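Local coordinates for AT-less polyketide synthase (Streptomyces platensis subsp. rosaceus, PDB 4QYR), which probably catalyses the decarboxylative condensation that extends a polyketide chain, as ketosynthase domain KS3, with its linker, of the isomigrastatin synthase subunit MgsE, at residues A39-D44 with A58-F63; V261-A266 with V433-P438; M502-G507 with W532-I537. One frame throughout, in Å; residues are numbered along the deposited sequence.

Contact 1: A39-D44 with A58-F63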
ATOM      1  N   ALA A  39     -10.255  26.274  12.181  1.00 49.26           N
ATOM      2  CA  ALA A  39     -10.161  27.648  11.719  1.00 51.51           C
ATOM      3  C   ALA A  39     -10.794  27.825  10.334  1.00 62.20           C
ATOM      4  O   ALA A  39     -11.640  27.028   9.913  1.00 62.46           O
ATOM      5  CB  ALA A  39      -8.726  28.082  11.699  1.00 50.71           C
ATOM      6  N   ASP A  40     -10.372  28.868   9.624  1.00 60.07           N
ATOM      7  CA  ASP A  40     -10.917  29.188   8.309  1.00 63.90           C
ATOM      8  C   ASP A  40     -10.033  28.667   7.191  1.00 60.97           C
ATOM      9  O   ASP A  40      -8.823  28.550   7.357  1.00 61.09           O
ATOM     10  CB  ASP A  40     -11.079  30.703   8.161  1.00 78.76           C
ATOM     11  CG  ASP A  40      -9.753  31.454   8.288  1.00 88.06           C
ATOM     12  OD1 ASP A  40      -9.329  31.750   9.435  1.00 91.73           O
ATOM     13  OD2 ASP A  40      -9.142  31.752   7.235  1.00 90.04           O
ATOM     14  N   TYR A  41     -10.626  28.367   6.044  1.00 61.81           N
ATOM     15  CA  TYR A  41      -9.832  28.008   4.871  1.00 58.47           C
ATOM     16  C   TYR A  41     -10.068  29.044   3.780  1.00 60.78           C
ATOM     17  O   TYR A  41     -11.201  29.460   3.575  1.00 67.12           O
ATOM     18  CB  TYR A  41     -10.196  26.600   4.383  1.00 54.97           C
ATOM     19  CG  TYR A  41      -9.214  26.019   3.393  1.00 46.54           C
ATOM     20  CD1 TYR A  41      -8.021  25.464   3.811  1.00 44.31           C
ATOM     21  CD2 TYR A  41      -9.479  26.042   2.036  1.00 50.47           C
ATOM     22  CE1 TYR A  41      -7.121  24.939   2.904  1.00 43.83           C
ATOM     23  CE2 TYR A  41      -8.591  25.518   1.117  1.00 48.30           C
ATOM     24  CZ  TYR A  41      -7.415  24.963   1.551  1.00 46.92           C
ATOM     25  OH  TYR A  41      -6.536  24.432   0.621  1.00 47.79           O
ATOM     26  N   PRO A  42      -9.011  29.469   3.067  1.00 58.50           N
ATOM     27  CA  PRO A  42      -7.609  29.039   3.140  1.00 57.05           C
ATOM     28  C   PRO A  42      -6.725  29.776   4.140  1.00 61.03           C
ATOM     29  O   PRO A  42      -5.846  29.146   4.722  1.00 62.60           O
ATOM     30  CB  PRO A  42      -7.100  29.317   1.727  1.00 57.17           C
ATOM     31  CG  PRO A  42      -7.897  30.504   1.283  1.00 54.68           C
ATOM     32  CD  PRO A  42      -9.257  30.324   1.890  1.00 55.44           C
ATOM     33  N   GLY A  43      -6.928  31.078   4.321  1.00 63.85           N
ATOM     34  CA  GLY A  43      -5.986  31.881   5.073  1.00 61.87           C
ATOM     35  C   GLY A  43      -4.927  32.392   4.115  1.00 64.69           C
ATOM     36  O   GLY A  43      -5.139  32.388   2.895  1.00 64.59           O
ATOM     37  N   ASP A  44      -3.782  32.805   4.662  1.00 71.35           N
ATOM     38  CA  ASP A  44      -2.701  33.422   3.886  1.00 79.07           C
ATOM     39  C   ASP A  44      -1.948  32.424   2.998  1.00 74.43           C
ATOM     40  O   ASP A  44      -0.999  32.780   2.300  1.00 76.81           O
ATOM     41  CB  ASP A  44      -1.712  34.113   4.829  1.00 92.69           C
ATOM     42  CG  ASP A  44      -0.881  33.124   5.640  1.00100.66           C
ATOM     43  OD1 ASP A  44       0.226  33.509   6.092  1.00104.26           O
ATOM     44  OD2 ASP A  44      -1.329  31.965   5.820  1.00100.86           O
ATOM     45  N   ALA A  58     -15.240  28.754  -5.083  1.00 66.53           N
ATOM     46  CA  ALA A  58     -15.734  27.387  -4.894  1.00 69.30           C
ATOM     47  C   ALA A  58     -16.888  27.324  -3.897  1.00 74.15           C
ATOM     48  O   ALA A  58     -17.139  28.289  -3.183  1.00 77.77           O
ATOM     49  CB  ALA A  58     -14.615  26.488  -4.443  1.00 57.31           C
ATOM     50  N   ASP A  59     -17.565  26.178  -3.824  1.00 75.43           N
ATOM     51  CA  ASP A  59     -18.853  26.101  -3.136  1.00 82.77           C
ATOM     52  C   ASP A  59     -18.789  25.760  -1.643  1.00 83.80           C
ATOM     53  O   ASP A  59     -19.493  26.377  -0.839  1.00 93.68           O
ATOM     54  CB  ASP A  59     -19.753  25.083  -3.840  1.00 88.25           C
ATOM     55  CG  ASP A  59     -21.237  25.419  -3.704  1.00 96.73           C
ATOM     56  OD1 ASP A  59     -21.623  26.024  -2.678  1.00 99.26           O
ATOM     57  OD2 ASP A  59     -22.017  25.083  -4.627  1.00100.03           O
ATOM     58  N   PHE A  60     -17.960  24.787  -1.281  1.00 73.09           N
ATOM     59  CA  PHE A  60     -17.900  24.224   0.080  1.00 68.41           C
ATOM     60  C   PHE A  60     -17.854  25.211   1.265  1.00 63.72           C
ATOM     61  O   PHE A  60     -17.375  26.325   1.111  1.00 65.94           O
ATOM     62  CB  PHE A  60     -16.670  23.311   0.168  1.00 66.89           C
ATOM     63  CG  PHE A  60     -15.361  24.037   0.056  1.00 63.75           C
ATOM     64  CD1 PHE A  60     -14.531  24.165   1.153  1.00 63.55           C
ATOM     65  CD2 PHE A  60     -14.970  24.613  -1.141  1.00 63.90           C
ATOM     66  CE1 PHE A  60     -13.323  24.831   1.052  1.00 63.20           C
ATOM     67  CE2 PHE A  60     -13.768  25.284  -1.248  1.00 63.03           C
ATOM     68  CZ  PHE A  60     -12.946  25.395  -0.153  1.00 62.61           C
ATOM     69  N   PRO A  61     -18.345  24.789   2.455  1.00 60.45           N
ATOM     70  CA  PRO A  61     -18.193  25.524   3.718  1.00 57.85           C
ATOM     71  C   PRO A  61     -16.741  25.706   4.135  1.00 61.84           C
ATOM     72  O   PRO A  61     -15.996  24.741   4.312  1.00 62.14           O
ATOM     73  CB  PRO A  61     -18.932  24.645   4.731  1.00 57.54           C
ATOM     74  CG  PRO A  61     -18.946  23.319   4.133  1.00 55.35           C
ATOM     75  CD  PRO A  61     -19.128  23.566   2.666  1.00 56.21           C
ATOM     76  N   LYS A  62     -16.373  26.963   4.331  1.00 60.83           N
ATOM     77  CA  LYS A  62     -14.987  27.387   4.393  1.00 56.19           C
ATOM     78  C   LYS A  62     -14.268  27.126   5.706  1.00 54.61           C
ATOM     79  O   LYS A  62     -13.791  28.061   6.332  1.00 61.08           O
ATOM     80  CB  LYS A  62     -14.929  28.880   4.091  1.00 59.10           C
ATOM     81  CG  LYS A  62     -14.325  29.209   2.758  1.00 61.86           C
ATOM     82  CD  LYS A  62     -14.982  28.430   1.644  1.00 61.71           C
ATOM     83  CE  LYS A  62     -14.433  28.863   0.299  1.00 61.83           C
ATOM     84  NZ  LYS A  62     -15.427  28.654  -0.782  1.00 63.72           N
ATOM     85  N   PHE A  63     -14.154  25.871   6.119  1.00 52.13           N
ATOM     86  CA  PHE A  63     -13.466  25.585   7.375  1.00 50.77           C
ATOM     87  C   PHE A  63     -12.443  24.491   7.229  1.00 48.74           C
ATOM     88  O   PHE A  63     -12.587  23.620   6.385  1.00 49.76           O
ATOM     89  CB  PHE A  63     -14.451  25.171   8.464  1.00 55.32           C
ATOM     90  CG  PHE A  63     -15.551  26.162   8.707  1.00 59.43           C
ATOM     91  CD1 PHE A  63     -15.380  27.193   9.617  1.00 57.04           C
ATOM     92  CD2 PHE A  63     -16.770  26.043   8.042  1.00 56.70           C
ATOM     93  CE1 PHE A  63     -16.394  28.099   9.854  1.00 60.50           C
ATOM     94  CE2 PHE A  63     -17.784  26.932   8.277  1.00 60.11           C
ATOM     95  CZ  PHE A  63     -17.593  27.974   9.189  1.00 66.49           C
TER

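Contact 2: V261-A266 with V433-P438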
ATOM      1  N   VAL A 261       1.758  -0.392  24.069  1.00 35.43           N
ATOM      2  CA  VAL A 261       1.900  -1.673  23.424  1.00 35.47           C
ATOM      3  C   VAL A 261       0.704  -1.902  22.514  1.00 39.57           C
ATOM      4  O   VAL A 261      -0.425  -1.576  22.885  1.00 40.49           O
ATOM      5  CB  VAL A 261       1.993  -2.793  24.463  1.00 38.96           C
ATOM      6  CG1 VAL A 261       2.009  -4.155  23.804  1.00 39.79           C
ATOM      7  CG2 VAL A 261       3.216  -2.600  25.314  1.00 41.08           C
ATOM      8  N   VAL A 262       0.942  -2.442  21.320  1.00 41.39           N
ATOM      9  CA  VAL A 262      -0.150  -2.876  20.460  1.00 32.93           C
ATOM     10  C   VAL A 262      -0.504  -4.329  20.725  1.00 41.12           C
ATOM     11  O   VAL A 262       0.253  -5.227  20.345  1.00 43.51           O
ATOM     12  CB  VAL A 262       0.212  -2.730  19.007  1.00 31.59           C
ATOM     13  CG1 VAL A 262      -0.972  -3.138  18.131  1.00 31.08           C
ATOM     14  CG2 VAL A 262       0.664  -1.316  18.745  1.00 30.58           C
ATOM     15  N   ARG A 263      -1.640  -4.558  21.380  1.00 40.16           N
ATOM     16  CA  ARG A 263      -2.046  -5.910  21.777  1.00 44.94           C
ATOM     17  C   ARG A 263      -2.764  -6.649  20.658  1.00 40.72           C
ATOM     18  O   ARG A 263      -2.581  -7.846  20.480  1.00 43.25           O
ATOM     19  CB  ARG A 263      -2.944  -5.865  23.017  1.00 50.55           C
ATOM     20  CG  ARG A 263      -2.195  -5.773  24.341  1.00 55.96           C
ATOM     21  CD  ARG A 263      -1.296  -6.982  24.591  1.00 57.72           C
ATOM     22  NE  ARG A 263      -0.321  -6.703  25.645  1.00 59.56           N
ATOM     23  CZ  ARG A 263       0.782  -7.416  25.842  1.00 63.43           C
ATOM     24  NH1 ARG A 263       1.630  -7.095  26.818  1.00 63.36           N
ATOM     25  NH2 ARG A 263       1.044  -8.450  25.045  1.00 65.45           N
ATOM     26  N   GLY A 264      -3.583  -5.925  19.909  1.00 37.55           N
ATOM     27  CA  GLY A 264      -4.278  -6.498  18.778  1.00 38.67           C
ATOM     28  C   GLY A 264      -4.506  -5.496  17.671  1.00 39.10           C
ATOM     29  O   GLY A 264      -4.400  -4.284  17.867  1.00 40.98           O
ATOM     30  N   SER A 265      -4.870  -6.004  16.504  1.00 36.58           N
ATOM     31  CA  SER A 265      -4.847  -5.191  15.306  1.00 32.58           C
ATOM     32  C   SER A 265      -5.481  -5.952  14.156  1.00 34.55           C
ATOM     33  O   SER A 265      -5.106  -7.092  13.897  1.00 39.49           O
ATOM     34  CB  SER A 265      -3.397  -4.826  14.992  1.00 33.87           C
ATOM     35  OG  SER A 265      -3.206  -4.485  13.639  1.00 34.94           O
ATOM     36  N   ALA A 266      -6.441  -5.337  13.467  1.00 30.60           N
ATOM     37  CA  ALA A 266      -7.085  -6.009  12.332  1.00 32.24           C
ATOM     38  C   ALA A 266      -7.481  -5.027  11.247  1.00 29.86           C
ATOM     39  O   ALA A 266      -7.714  -3.860  11.543  1.00 31.81           O
ATOM     40  CB  ALA A 266      -8.313  -6.792  12.802  1.00 32.25           C
ATOM     41  N   VAL A 433      -5.987  -2.363  19.034  1.00 30.57           N
ATOM     42  CA  VAL A 433      -6.139  -2.368  20.491  1.00 35.75           C
ATOM     43  C   VAL A 433      -4.804  -2.093  21.203  1.00 36.99           C
ATOM     44  O   VAL A 433      -3.840  -2.855  21.071  1.00 29.85           O
ATOM     45  CB  VAL A 433      -6.721  -3.701  21.011  1.00 35.43           C
ATOM     46  CG1 VAL A 433      -6.798  -3.669  22.519  1.00 34.11           C
ATOM     47  CG2 VAL A 433      -8.082  -3.951  20.427  1.00 32.71           C
ATOM     48  N   LEU A 434      -4.769  -1.000  21.964  1.00 38.06           N
ATOM     49  CA  LEU A 434      -3.552  -0.554  22.640  1.00 31.97           C
ATOM     50  C   LEU A 434      -3.560  -0.886  24.130  1.00 43.02           C
ATOM     51  O   LEU A 434      -4.610  -1.012  24.747  1.00 47.21           O
ATOM     52  CB  LEU A 434      -3.376   0.951  22.471  1.00 31.99           C
ATOM     53  CG  LEU A 434      -3.422   1.508  21.058  1.00 30.35           C
ATOM     54  CD1 LEU A 434      -3.745   2.956  21.121  1.00 39.47           C
ATOM     55  CD2 LEU A 434      -2.111   1.334  20.412  1.00 28.64           C
ATOM     56  N   GLU A 435      -2.378  -1.000  24.713  1.00 39.20           N
ATOM     57  CA  GLU A 435      -2.264  -1.277  26.130  1.00 41.32           C
ATOM     58  C   GLU A 435      -1.179  -0.386  26.723  1.00 44.88           C
ATOM     59  O   GLU A 435      -0.190  -0.086  26.055  1.00 44.28           O
ATOM     60  CB  GLU A 435      -1.948  -2.752  26.357  1.00 44.64           C
ATOM     61  CG  GLU A 435      -1.949  -3.163  27.804  1.00 53.85           C
ATOM     62  CD  GLU A 435      -1.172  -4.431  28.043  1.00 61.40           C
ATOM     63  OE1 GLU A 435       0.043  -4.315  28.336  1.00 65.19           O
ATOM     64  OE2 GLU A 435      -1.771  -5.533  27.940  1.00 63.04           O
ATOM     65  N   ALA A 436      -1.357   0.034  27.974  1.00 46.60           N
ATOM     66  CA  ALA A 436      -0.407   0.940  28.613  1.00 44.83           C
ATOM     67  C   ALA A 436       0.982   0.319  28.741  1.00 48.43           C
ATOM     68  O   ALA A 436       1.116  -0.895  28.891  1.00 52.87           O
ATOM     69  CB  ALA A 436      -0.921   1.352  29.972  1.00 44.32           C
ATOM     70  N   PRO A 437       2.028   1.153  28.692  1.00 49.36           N
ATOM     71  CA  PRO A 437       3.374   0.595  28.786  1.00 49.06           C
ATOM     72  C   PRO A 437       3.621  -0.028  30.137  1.00 50.98           C
ATOM     73  O   PRO A 437       3.058   0.424  31.141  1.00 53.19           O
ATOM     74  CB  PRO A 437       4.278   1.807  28.553  1.00 39.26           C
ATOM     75  CG  PRO A 437       3.468   2.957  28.944  1.00 45.57           C
ATOM     76  CD  PRO A 437       2.052   2.622  28.603  1.00 48.14           C
ATOM     77  N   PRO A 438       4.447  -1.085  30.157  1.00 52.73           N
ATOM     78  CA  PRO A 438       4.868  -1.724  31.408  1.00 53.28           C
ATOM     79  C   PRO A 438       5.629  -0.729  32.261  1.00 55.94           C
ATOM     80  O   PRO A 438       6.266   0.218  31.746  1.00 49.85           O
ATOM     81  CB  PRO A 438       5.803  -2.853  30.960  1.00 54.63           C
ATOM     82  CG  PRO A 438       5.543  -3.042  29.498  1.00 54.39           C
ATOM     83  CD  PRO A 438       5.052  -1.724  28.974  1.00 51.29           C
TER

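Contact 3: M502-G507 with W532-I537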
HETATM    1  N   MSE A 502      26.234  15.492  13.649  1.00 51.46           N
HETATM    2  CA  MSE A 502      26.154  16.348  12.484  1.00 47.89           C
HETATM    3  C   MSE A 502      27.385  17.226  12.302  1.00 52.57           C
HETATM    4  O   MSE A 502      28.412  17.027  12.955  1.00 53.26           O
HETATM    5  CB  MSE A 502      24.888  17.189  12.573  1.00 47.75           C
HETATM    6  CG  MSE A 502      23.670  16.310  12.754  1.00 46.67           C
HETATM    7 SE   MSE A 502      21.942  17.193  12.764  0.70 58.98          SE
HETATM    8  CE  MSE A 502      21.478  16.857  14.638  1.00 88.32           C
ATOM      9  N   GLU A 503      27.262  18.186  11.389  1.00 58.53           N
ATOM     10  CA  GLU A 503      28.399  18.935  10.869  1.00 63.36           C
ATOM     11  C   GLU A 503      29.029  19.783  11.953  1.00 66.05           C
ATOM     12  O   GLU A 503      30.208  19.640  12.223  1.00 71.23           O
ATOM     13  CB  GLU A 503      27.974  19.808   9.682  1.00 67.42           C
ATOM     14  CG  GLU A 503      27.858  19.069   8.337  1.00 73.83           C
ATOM     15  CD  GLU A 503      26.479  18.442   8.060  1.00 74.38           C
ATOM     16  OE1 GLU A 503      25.664  18.304   9.006  1.00 67.52           O
ATOM     17  OE2 GLU A 503      26.217  18.098   6.877  1.00 77.30           O
ATOM     18  N   ARG A 504      28.240  20.650  12.584  1.00 64.56           N
ATOM     19  CA  ARG A 504      28.742  21.503  13.660  1.00 66.94           C
ATOM     20  C   ARG A 504      28.510  20.805  15.003  1.00 65.62           C
ATOM     21  O   ARG A 504      27.408  20.333  15.276  1.00 63.70           O
ATOM     22  CB  ARG A 504      28.060  22.873  13.623  1.00 68.98           C
ATOM     23  CG  ARG A 504      28.621  23.849  12.584  1.00 71.85           C
ATOM     24  CD  ARG A 504      30.150  23.813  12.480  1.00 78.17           C
ATOM     25  NE  ARG A 504      30.790  24.646  13.503  1.00 84.89           N
ATOM     26  CZ  ARG A 504      32.101  24.898  13.572  1.00 90.04           C
ATOM     27  NH1 ARG A 504      32.927  24.399  12.662  1.00 93.15           N
ATOM     28  NH2 ARG A 504      32.586  25.668  14.544  1.00 89.84           N
ATOM     29  N   ARG A 505      29.550  20.724  15.831  1.00 67.01           N
ATOM     30  CA  ARG A 505      29.480  19.935  17.063  1.00 59.12           C
ATOM     31  C   ARG A 505      29.845  20.735  18.323  1.00 64.30           C
ATOM     32  O   ARG A 505      30.744  21.571  18.306  1.00 68.14           O
ATOM     33  CB  ARG A 505      30.392  18.695  16.948  1.00 59.76           C
ATOM     34  CG  ARG A 505      30.069  17.784  15.764  1.00 57.49           C
ATOM     35  CD  ARG A 505      30.825  16.445  15.787  1.00 58.13           C
ATOM     36  NE  ARG A 505      30.440  15.596  14.645  1.00 60.66           N
ATOM     37  CZ  ARG A 505      30.857  14.343  14.432  1.00 61.56           C
ATOM     38  NH1 ARG A 505      31.687  13.741  15.279  1.00 58.21           N
ATOM     39  NH2 ARG A 505      30.438  13.678  13.359  1.00 54.43           N
ATOM     40  N   LEU A 506      29.114  20.467  19.404  1.00 64.61           N
ATOM     41  CA  LEU A 506      29.412  20.934  20.768  1.00 66.11           C
ATOM     42  C   LEU A 506      29.629  19.737  21.699  1.00 67.85           C
ATOM     43  O   LEU A 506      28.889  18.758  21.633  1.00 67.70           O
ATOM     44  CB  LEU A 506      28.262  21.788  21.311  1.00 65.27           C
ATOM     45  CG  LEU A 506      28.243  22.193  22.793  1.00 65.33           C
ATOM     46  CD1 LEU A 506      29.461  22.988  23.148  1.00 69.02           C
ATOM     47  CD2 LEU A 506      27.007  23.011  23.111  1.00 65.13           C
ATOM     48  N   GLY A 507      30.618  19.815  22.582  1.00 70.13           N
ATOM     49  CA  GLY A 507      30.829  18.764  23.562  1.00 67.82           C
ATOM     50  C   GLY A 507      31.462  19.260  24.854  1.00 76.03           C
ATOM     51  O   GLY A 507      32.240  20.222  24.840  1.00 76.91           O
ATOM     52  N   TRP A 532      34.176  24.024  27.683  1.00 92.54           N
ATOM     53  CA  TRP A 532      33.436  23.328  26.640  1.00 83.01           C
ATOM     54  C   TRP A 532      34.184  23.451  25.323  1.00 82.70           C
ATOM     55  O   TRP A 532      35.042  24.314  25.168  1.00 85.50           O
ATOM     56  CB  TRP A 532      31.994  23.849  26.523  1.00 80.33           C
ATOM     57  CG  TRP A 532      31.782  25.165  25.799  1.00 82.39           C
ATOM     58  CD1 TRP A 532      31.905  25.402  24.454  1.00 78.87           C
ATOM     59  CD2 TRP A 532      31.340  26.400  26.382  1.00 82.81           C
ATOM     60  NE1 TRP A 532      31.603  26.716  24.174  1.00 82.90           N
ATOM     61  CE2 TRP A 532      31.247  27.346  25.339  1.00 86.30           C
ATOM     62  CE3 TRP A 532      31.024  26.800  27.685  1.00 84.50           C
ATOM     63  CZ2 TRP A 532      30.857  28.665  25.564  1.00 89.03           C
ATOM     64  CZ3 TRP A 532      30.635  28.104  27.904  1.00 86.19           C
ATOM     65  CH2 TRP A 532      30.557  29.023  26.852  1.00 90.64           C
ATOM     66  N   HIS A 533      33.859  22.572  24.382  1.00 83.50           N
ATOM     67  CA  HIS A 533      34.575  22.488  23.117  1.00 84.07           C
ATOM     68  C   HIS A 533      33.637  22.759  21.935  1.00 80.68           C
ATOM     69  O   HIS A 533      32.426  22.669  22.073  1.00 80.52           O
ATOM     70  CB  HIS A 533      35.238  21.112  22.991  1.00 79.32           C
ATOM     71  CG  HIS A 533      36.178  20.795  24.114  1.00 88.01           C
ATOM     72  ND1 HIS A 533      37.430  21.360  24.219  1.00 86.87           N
ATOM     73  CD2 HIS A 533      36.031  20.002  25.203  1.00 89.61           C
ATOM     74  CE1 HIS A 533      38.024  20.910  25.312  1.00 89.66           C
ATOM     75  NE2 HIS A 533      37.195  20.088  25.927  1.00 87.66           N
ATOM     76  N   THR A 534      34.207  23.104  20.784  1.00 79.71           N
ATOM     77  CA  THR A 534      33.437  23.402  19.578  1.00 77.57           C
ATOM     78  C   THR A 534      34.118  22.772  18.366  1.00 81.68           C
ATOM     79  O   THR A 534      35.350  22.756  18.287  1.00 92.29           O
ATOM     80  CB  THR A 534      33.279  24.934  19.387  1.00108.74           C
ATOM     81  OG1 THR A 534      32.065  25.360  20.016  1.00105.06           O
ATOM     82  CG2 THR A 534      33.269  25.340  17.902  1.00109.40           C
ATOM     83  N   GLY A 535      33.334  22.232  17.437  1.00 72.85           N
ATOM     84  CA  GLY A 535      33.919  21.600  16.268  1.00 69.86           C
ATOM     85  C   GLY A 535      33.052  21.587  15.031  1.00 75.81           C
ATOM     86  O   GLY A 535      31.877  21.949  15.082  1.00 74.70           O
ATOM     87  N   GLY A 536      33.626  21.150  13.915  1.00 78.01           N
ATOM     88  CA  GLY A 536      32.891  21.151  12.665  1.00 82.51           C
ATOM     89  C   GLY A 536      33.381  20.205  11.588  1.00 90.85           C
ATOM     90  O   GLY A 536      34.457  19.624  11.695  1.00 94.19           O
ATOM     91  N   ILE A 537      32.542  20.026  10.567  1.00 97.47           N
ATOM     92  CA  ILE A 537      32.862  19.329   9.317  1.00107.59           C
ATOM     93  C   ILE A 537      31.865  19.857   8.281  1.00117.52           C
ATOM     94  O   ILE A 537      31.104  20.778   8.582  1.00121.51           O
ATOM     95  CB  ILE A 537      32.702  17.770   9.386  1.00 84.56           C
ATOM     96  CG1 ILE A 537      32.926  17.199  10.794  1.00 79.16           C
ATOM     97  CG2 ILE A 537      33.641  17.093   8.373  1.00 89.55           C
ATOM     98  CD1 ILE A 537      33.126  15.708  10.824  1.00 74.78           C
TER

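Contact 1: A39-D44 with A58-F63
Tyr41 and Phe60 meet just beyond a minimal two-stranded antiparallel sheet, in which strand 39-40 pairs with strand 63-64 in the N-terminal half of the ketosynthase. The two aromatic side chains cross obliquely: Phe60 brings the edge of its ring, at CE1, to CD2 of Tyr41, 4.1 Å away. Both are buried. The phenol reaches this place because its CG stands anti to the backbone N (chi1 -166°), whereas the CG of Phe60 lies between its backbone N and carbonyl carbon. Phe209, from helix 207-214, joins the cluster, stacking on the ring of Phe60 and meeting that of Tyr41 with the planes about 40° apart; Tyr41 OH hydrogen-bonds Leu203 O.

Residues of the same segment lie over two of the ring faces. The cis peptide before Pro42 accompanies a fold-back in which Pro42 CB sits 4.0 Å above the plane of the Tyr41 ring, over its centre. The chain of Lys62, bent at chi2, lays its CD over one face of Phe60, offset toward the rim. The same lysine passes alongside the backbone of the other segment, its CG beside Tyr41 O, while its amine makes a weak hydrogen bond to Val55 O.

Asp40 and Phe63 form a non-hydrogen-bonded pair, 4.5 Å between CA atoms, with diverging side chains. Phe63 points away from the neighbouring strand, yet its CB and the edge of its ring lie near Ala39 O. That oxygen also receives a CA-H...O contact from Phe63 CA at 3.4 Å. Lys62 is the centre of an inverse gamma turn that presents its carbonyl to Tyr41: Tyr41 N donates to Lys62 O at 3.2 Å, fairly straight at the hydrogen (164°) but from well above the carbonyl plane.

Contact 2: V261-A266 with V433-P438
Arg263 and Glu435 converge through contrasting torsions: the arginine has CG anti to its carbonyl carbon and bends at chi2 (-62°), while the glutamate, with CG anti to the backbone N (chi1 -174°), runs extended beyond CG to the arginine. Arg263, with Gly264, forms a classic beta bulge opposite Val433, where strands 260-269 and 428-435 pair antiparallel; by topology these are the first and last strands of the C-terminal half of the thiolase fold.

The side chains pass obliquely, with guanidinium and carboxylate planes 45° apart. Their salt bridge, Arg263 NE to Glu435 OE2 at 3.0 Å, is bent and weak as a hydrogen bond; OE2 also has a weak, long ion pair with Arg417. Aliphatic parts add to the grip, Arg263 CG lying 3.6 Å from Glu435 CB, and Val261 CG1 lies over one face of the guanidinium, offset toward the rim.

On the side of the sheet occupied by Val262 and Leu434, the side chains make apolar contact. Val262 CG2 meets Leu434 CD2 at 4.2 Å, and Leu434 continues onto Val363 and Val366 of helix 358-372. On the opposite side, the Val261 and Pro438 side chains cross at about a right angle, CG2 against CD.

Paired hydrogen bonds between Val261 and Glu435 hold one end of the register, and Val433 N donates to Gly264 O at the other. Between them the extra residue of the bulge gives one carbonyl two donors: Val433 O accepts Arg263 N at 2.8 Å, almost in line with the C=O bond, and Gly264 N at 3.3 Å, on a lone pair.

Contact 3: M502-G507 with W532-I537
This is an antiparallel strand pairing at the edge of the three-stranded sheet in the linker domain that accompanies the ketosynthase: Leu506 and Thr534 face each other as a non-hydrogen-bonded pair, flanked by the hydrogen-bonded pairs Arg505-Gly535 and Gly507-His533. Helix 513-524 lies between the strands in sequence and packs against the face bearing Leu506 and Trp532.

There Leu506, its CG anti to the backbone N (chi1 170°), turns CD1 obliquely onto the indole, 3.7 Å from Trp532 CD1. Phe523 and Thr519 of the helix adjoin these two side chains.

Arg504 lies on the same side. Doubly bent, at chi2 and chi3, it folds its guanidinium flat across the partner strand, with Gly535 O 3.2 Å above the centre of its plane and NH2 beside Thr534 CG2. That carbonyl is hydrogen-bonded instead to the backbone, by Arg505 N at 2.7 Å and nearly straight (174°).

On the other face Arg505 runs extended. Its NE donates in the guanidinium plane to Met502 O (3.0 Å, 168°), fixing the rotation of the group; Ile537 CD1 lies over one face, offset toward the rim, and Trp571 contributes a cation-pi contact and a carbonyl acceptor for NH1. His533, on the same face, hydrogen-bonds Asp565 through NE2.

Main-chain hydrogen bonds thus set the register, while the charge of Arg504, though salt-bridged through NE to Asp462, probably also interacts favourably with the carbonyl of Gly535 beneath it; Arg505 is instead held by Met502 O and Trp571.

Overall arrangement
The three contacts follow one another along the chain without overlap, and none touches another. Contacts 1 and 2 both lie in the ketosynthase, on opposite sides of the chain's centre with their own centres 37 Å apart: the first ties a small peripheral sheet to the region of helix 207-214, the second sits within the large central mixed sheet, where strand 260-269 also borders strand 9-17 of the N-terminal half. Contact 3 belongs to the separate three-stranded sheet of the linker domain, its centre 46 Å from contact 1 and 41 Å from contact 2. Each contact is thus an antiparallel pairing in a different sheet: a two-stranded one, the interior of the central one, and the edge of the linker's.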